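Local coordinates for protein Ufm1-specific protease (Caenorhabditis elegans, PDB 5EJJ) that is a thiol protease that hydrolyses the peptide bond at the C-terminal glycine of the ubiquitin-like modifier ufm-1 and is needed to localise certain odorant receptors to cilia, at residues P329-L341 / S406-V418. Sequence-based numbering, arbitrary orientation.
Sequences PSSKPVLRLSQAL and SWFILNGYTDKPV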
loop_
_atom_site.group_PDB
_atom_site.type_symbol
_atom_site.label_atom_id
_atom_site.label_comp_id
_atom_site.label_asym_id
_atom_site.label_seq_id
_atom_site.Cartn_x
_atom_site.Cartn_y
_atom_site.Cartn_z
ATOM N N PRO A 329 9.445 -7.466 -1.625
ATOM C CA PRO A 329 10.874 -7.381 -1.296
ATOM C C PRO A 329 11.121 -7.711 0.172
ATOM O O PRO A 329 10.267 -7.403 1.008
ATOM C CB PRO A 329 11.198 -5.916 -1.577
ATOM C CG PRO A 329 9.911 -5.183 -1.274
ATOM C CD PRO A 329 8.779 -6.148 -1.565
ATOM N N SER A 330 12.270 -8.314 0.477
ATOM C CA SER A 330 12.557 -8.839 1.822
ATOM C C SER A 330 13.247 -7.863 2.781
ATOM O O SER A 330 13.365 -8.122 3.968
ATOM C CB SER A 330 13.398 -10.093 1.705
ATOM O OG SER A 330 14.562 -9.819 0.951
ATOM N N SER A 331 13.673 -6.727 2.263
ATOM C CA SER A 331 14.366 -5.736 3.063
ATOM C C SER A 331 13.502 -5.024 4.112
ATOM O O SER A 331 14.039 -4.286 4.944
ATOM C CB SER A 331 14.962 -4.681 2.133
ATOM O OG SER A 331 13.943 -3.834 1.621
ATOM N N LYS A 332 12.181 -5.214 4.070
ATOM C CA LYS A 332 11.262 -4.417 4.903
ATOM C C LYS A 332 9.843 -5.000 4.988
ATOM O O LYS A 332 9.477 -5.862 4.186
ATOM C CB LYS A 332 11.211 -2.961 4.410
ATOM C CG LYS A 332 10.800 -2.785 2.954
ATOM C CD LYS A 332 10.906 -1.328 2.492
ATOM C CE LYS A 332 10.255 -1.159 1.119
ATOM N NZ LYS A 332 10.130 0.264 0.677
ATOM N N PRO A 333 9.038 -4.536 5.967
ATOM C CA PRO A 333 7.667 -5.043 6.038
ATOM C C PRO A 333 6.747 -4.478 4.951
ATOM O O PRO A 333 6.873 -3.327 4.525
ATOM C CB PRO A 333 7.193 -4.586 7.429
ATOM C CG PRO A 333 7.981 -3.401 7.736
ATOM C CD PRO A 333 9.333 -3.624 7.089
ATOM N N VAL A 334 5.813 -5.321 4.518
ATOM C CA VAL A 334 4.807 -4.935 3.537
ATOM C C VAL A 334 3.393 -5.285 4.014
ATOM O O VAL A 334 2.463 -4.545 3.735
ATOM C CB VAL A 334 5.078 -5.589 2.162
ATOM C CG1 VAL A 334 4.075 -5.129 1.144
ATOM C CG2 VAL A 334 6.478 -5.249 1.693
ATOM N N LEU A 335 3.237 -6.382 4.764
ATOM C CA LEU A 335 1.903 -6.929 5.047
ATOM C C LEU A 335 1.525 -6.928 6.518
ATOM O O LEU A 335 0.792 -7.811 6.978
ATOM C CB LEU A 335 1.813 -8.369 4.538
ATOM C CG LEU A 335 2.097 -8.572 3.052
ATOM C CD1 LEU A 335 2.138 -10.037 2.745
ATOM C CD2 LEU A 335 1.038 -7.877 2.217
ATOM N N ARG A 336 2.027 -5.967 7.281
ATOM C CA ARG A 336 1.642 -5.895 8.680
ATOM C C ARG A 336 0.271 -5.270 8.774
ATOM O O ARG A 336 -0.064 -4.376 7.999
ATOM C CB ARG A 336 2.635 -5.067 9.472
ATOM C CG ARG A 336 4.053 -5.525 9.295
ATOM C CD ARG A 336 4.252 -6.880 9.913
ATOM N NE ARG A 336 3.961 -6.841 11.342
ATOM C CZ ARG A 336 4.852 -6.520 12.278
ATOM N NH1 ARG A 336 6.110 -6.215 11.931
ATOM N NH2 ARG A 336 4.478 -6.508 13.558
ATOM N N LEU A 337 -0.514 -5.742 9.734
ATOM C CA LEU A 337 -1.855 -5.230 9.989
ATOM C C LEU A 337 -1.871 -3.706 9.991
ATOM O O LEU A 337 -2.808 -3.064 9.520
ATOM C CB LEU A 337 -2.327 -5.764 11.337
ATOM C CG LEU A 337 -3.784 -6.190 11.484
ATOM C CD1 LEU A 337 -4.445 -6.403 10.133
ATOM C CD2 LEU A 337 -3.825 -7.458 12.317
ATOM N N SER A 338 -0.790 -3.147 10.517
ATOM C CA SER A 338 -0.581 -1.709 10.631
ATOM C C SER A 338 -0.482 -1.003 9.272
ATOM O O SER A 338 -0.696 0.212 9.165
ATOM C CB SER A 338 0.702 -1.496 11.437
ATOM O OG SER A 338 1.460 -0.419 10.918
ATOM N N GLN A 339 -0.159 -1.779 8.237
ATOM C CA GLN A 339 0.079 -1.245 6.904
ATOM C C GLN A 339 -1.141 -1.326 5.977
ATOM O O GLN A 339 -1.140 -0.739 4.879
ATOM C CB GLN A 339 1.217 -2.002 6.257
ATOM C CG GLN A 339 2.467 -1.978 7.039
ATOM C CD GLN A 339 3.641 -2.503 6.243
ATOM O OE1 GLN A 339 4.091 -3.630 6.458
ATOM N NE2 GLN A 339 4.154 -1.683 5.319
ATOM N N ALA A 340 -2.164 -2.068 6.408
ATOM C CA ALA A 340 -3.372 -2.258 5.615
ATOM C C ALA A 340 -4.074 -0.928 5.390
ATOM O O ALA A 340 -4.178 -0.115 6.294
ATOM C CB ALA A 340 -4.281 -3.219 6.300
ATOM N N LEU A 341 -4.542 -0.693 4.177
ATOM C CA LEU A 341 -5.286 0.523 3.927
ATOM C C LEU A 341 -6.561 0.421 4.735
ATOM O O LEU A 341 -7.077 -0.670 4.990
ATOM C CB LEU A 341 -5.587 0.687 2.438
ATOM C CG LEU A 341 -4.321 0.388 1.646
ATOM C CD1 LEU A 341 -4.517 0.503 0.133
ATOM C CD2 LEU A 341 -3.182 1.271 2.119
ATOM N N SER A 406 4.170 8.626 12.885
ATOM C CA SER A 406 3.166 8.074 11.995
ATOM C C SER A 406 3.820 7.291 10.858
ATOM O O SER A 406 3.298 6.262 10.424
ATOM C CB SER A 406 2.266 9.178 11.453
ATOM O OG SER A 406 2.874 9.844 10.364
ATOM N N TRP A 407 4.973 7.755 10.391
ATOM C CA TRP A 407 5.672 7.026 9.341
ATOM C C TRP A 407 6.030 5.635 9.823
ATOM O O TRP A 407 5.979 4.687 9.055
ATOM C CB TRP A 407 6.922 7.763 8.874
ATOM C CG TRP A 407 7.684 7.100 7.771
ATOM C CD1 TRP A 407 7.704 7.474 6.470
ATOM C CD2 TRP A 407 8.565 5.969 7.876
ATOM N NE1 TRP A 407 8.530 6.643 5.747
ATOM C CE2 TRP A 407 9.067 5.709 6.590
ATOM C CE3 TRP A 407 8.973 5.146 8.928
ATOM C CZ2 TRP A 407 9.952 4.670 6.331
ATOM C CZ3 TRP A 407 9.856 4.102 8.655
ATOM C CH2 TRP A 407 10.335 3.881 7.375
ATOM N N PHE A 408 6.381 5.501 11.096
ATOM C CA PHE A 408 6.765 4.188 11.617
ATOM C C PHE A 408 5.600 3.182 11.782
ATOM O O PHE A 408 5.816 1.958 11.725
ATOM C CB PHE A 408 7.617 4.318 12.892
ATOM C CG PHE A 408 9.076 4.575 12.613
ATOM C CD1 PHE A 408 9.570 5.873 12.564
ATOM C CD2 PHE A 408 9.951 3.514 12.377
ATOM C CE1 PHE A 408 10.910 6.106 12.290
ATOM C CE2 PHE A 408 11.297 3.738 12.097
ATOM C CZ PHE A 408 11.775 5.034 12.049
ATOM N N ILE A 409 4.375 3.668 11.972
ATOM C CA ILE A 409 3.273 2.723 11.959
ATOM C C ILE A 409 2.843 2.425 10.527
ATOM O O ILE A 409 2.811 1.258 10.108
ATOM C CB ILE A 409 2.099 3.105 12.889
ATOM C CG1 ILE A 409 1.648 4.539 12.677
ATOM C CG2 ILE A 409 2.517 2.962 14.355
ATOM C CD1 ILE A 409 1.079 5.163 13.973
ATOM N N LEU A 410 2.609 3.471 9.742
ATOM C CA LEU A 410 2.201 3.299 8.346
ATOM C C LEU A 410 3.194 2.496 7.501
ATOM O O LEU A 410 2.933 2.230 6.324
ATOM C CB LEU A 410 1.929 4.651 7.691
ATOM C CG LEU A 410 0.468 5.085 7.814
ATOM C CD1 LEU A 410 -0.036 4.843 9.210
ATOM C CD2 LEU A 410 0.263 6.538 7.446
ATOM N N ASN A 411 4.322 2.104 8.095
ATOM C CA ASN A 411 5.351 1.367 7.374
ATOM C C ASN A 411 5.669 0.022 7.994
ATOM O O ASN A 411 6.552 -0.700 7.511
ATOM C CB ASN A 411 6.596 2.216 7.187
ATOM C CG ASN A 411 6.432 3.226 6.054
ATOM O OD1 ASN A 411 6.919 3.013 4.937
ATOM N ND2 ASN A 411 5.709 4.314 6.327
ATOM N N GLY A 412 4.914 -0.308 9.047
ATOM C CA GLY A 412 4.898 -1.644 9.631
ATOM C C GLY A 412 5.965 -1.902 10.672
ATOM O O GLY A 412 6.413 -3.042 10.862
ATOM N N TYR A 413 6.373 -0.839 11.363
ATOM C CA TYR A 413 7.507 -0.932 12.275
ATOM C C TYR A 413 7.053 -0.951 13.732
ATOM O O TYR A 413 7.720 -1.546 14.581
ATOM C CB TYR A 413 8.527 0.163 11.977
ATOM C CG TYR A 413 9.373 -0.131 10.749
ATOM C CD1 TYR A 413 9.307 0.680 9.616
ATOM C CD2 TYR A 413 10.234 -1.223 10.716
ATOM C CE1 TYR A 413 10.091 0.424 8.493
ATOM C CE2 TYR A 413 11.017 -1.492 9.602
ATOM C CZ TYR A 413 10.941 -0.666 8.489
ATOM O OH TYR A 413 11.713 -0.921 7.367
ATOM N N THR A 414 5.905 -0.327 14.000
ATOM C CA THR A 414 5.211 -0.498 15.270
ATOM C C THR A 414 3.715 -0.392 15.082
ATOM O O THR A 414 3.247 0.089 14.064
ATOM C CB THR A 414 5.567 0.576 16.297
ATOM O OG1 THR A 414 5.480 1.866 15.677
ATOM C CG2 THR A 414 6.956 0.342 16.878
ATOM N N ASP A 415 2.978 -0.821 16.099
ATOM C CA ASP A 415 1.525 -0.736 16.119
ATOM C C ASP A 415 1.081 0.240 17.208
ATOM O O ASP A 415 -0.102 0.591 17.294
ATOM C CB ASP A 415 0.932 -2.120 16.376
ATOM C CG ASP A 415 1.897 -3.037 17.128
ATOM O OD1 ASP A 415 2.855 -2.511 17.764
ATOM O OD2 ASP A 415 1.697 -4.280 17.078
ATOM N N LYS A 416 2.046 0.672 18.032
ATOM C CA LYS A 416 1.807 1.665 19.085
ATOM C C LYS A 416 1.415 2.990 18.454
ATOM O O LYS A 416 2.044 3.432 17.489
ATOM C CB LYS A 416 3.055 1.876 19.949
ATOM C CG LYS A 416 3.931 0.644 20.194
ATOM C CD LYS A 416 5.032 0.977 21.218
ATOM C CE LYS A 416 6.057 -0.146 21.398
ATOM N NZ LYS A 416 5.728 -1.061 22.535
ATOM N N PRO A 417 0.384 3.642 19.003
ATOM C CA PRO A 417 -0.177 4.865 18.404
ATOM C C PRO A 417 0.707 6.101 18.632
ATOM O O PRO A 417 1.466 6.142 19.605
ATOM C CB PRO A 417 -1.506 5.024 19.139
ATOM C CG PRO A 417 -1.237 4.438 20.505
ATOM C CD PRO A 417 -0.229 3.320 20.304
ATOM N N VAL A 418 0.609 7.097 17.751
ATOM C CA VAL A 418 1.389 8.327 17.926
ATOM C C VAL A 418 1.067 9.027 19.252
ATOM O O VAL A 418 -0.103 9.235 19.591
ATOM C CB VAL A 418 1.289 9.296 16.708
ATOM C CG1 VAL A 418 1.142 8.502 15.432
ATOM C CG2 VAL A 418 0.142 10.307 16.857
HETATM O O HOH W 1 9.484 2.109 3.453
HETATM O O HOH W 2 3.967 0.619 3.549
#
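Pro333 lies over one face of the Tyr413 ring, in a CH-pi contact. Its CG is 4.2 Å from the centroid of the Tyr413 ring, 15° off the ring normal. Tyr413 CB sits at the edge of the Phe408 ring, and Trp407 CE3 lies over the centre of one Phe408 face. Asn411 ND2 stands over one face of the Trp407 ring, toward its rim. CD of Pro333 sits nearer the phenol end, 3.6 Å from Tyr413 CZ. Tyr413 points its CB away from 329-341, but with CG beside its own backbone N (chi1 -77°) the ring turns back toward that segment and offers a face to the proline. Lys332 CB touches Tyr413 OH.

The Gln339 amide lies alongside the backbone of Asn411 and Gly412, and Gln339 CG packs 3.6 Å from Gly412 CA. OE1 of Gln339 takes a nearly straight bond from Arg336 N (3.2 Å, 168°). NE2 of Gln339 donates to Pro333 O at 3.3 Å, from above the carbonyl plane, and also to a water that reaches Leu410 O weakly. With an alanine here, Arg336 N and Pro333 O would probably lose their mates and a gap would open beside Gly412.

Gly412 is the C-prime residue of a Schellman motif that ends helix 396-409, with Tyr413 N bonded to Phe408 O at 2.9 Å. A CB on Gly412 would run into Gln339 OE1. A second water bridges Asn411 OD1 to Lys332 NZ, the latter weakly.

The contact lies away from the active site. It joins the loop after helix 312-325, in the UfSP2-type N-terminal region, to the end of helix 396-409 in the C78 peptidase region. Behind the loop, Leu335 packs on helix 312-325 and on strands 289-293 and 302-306.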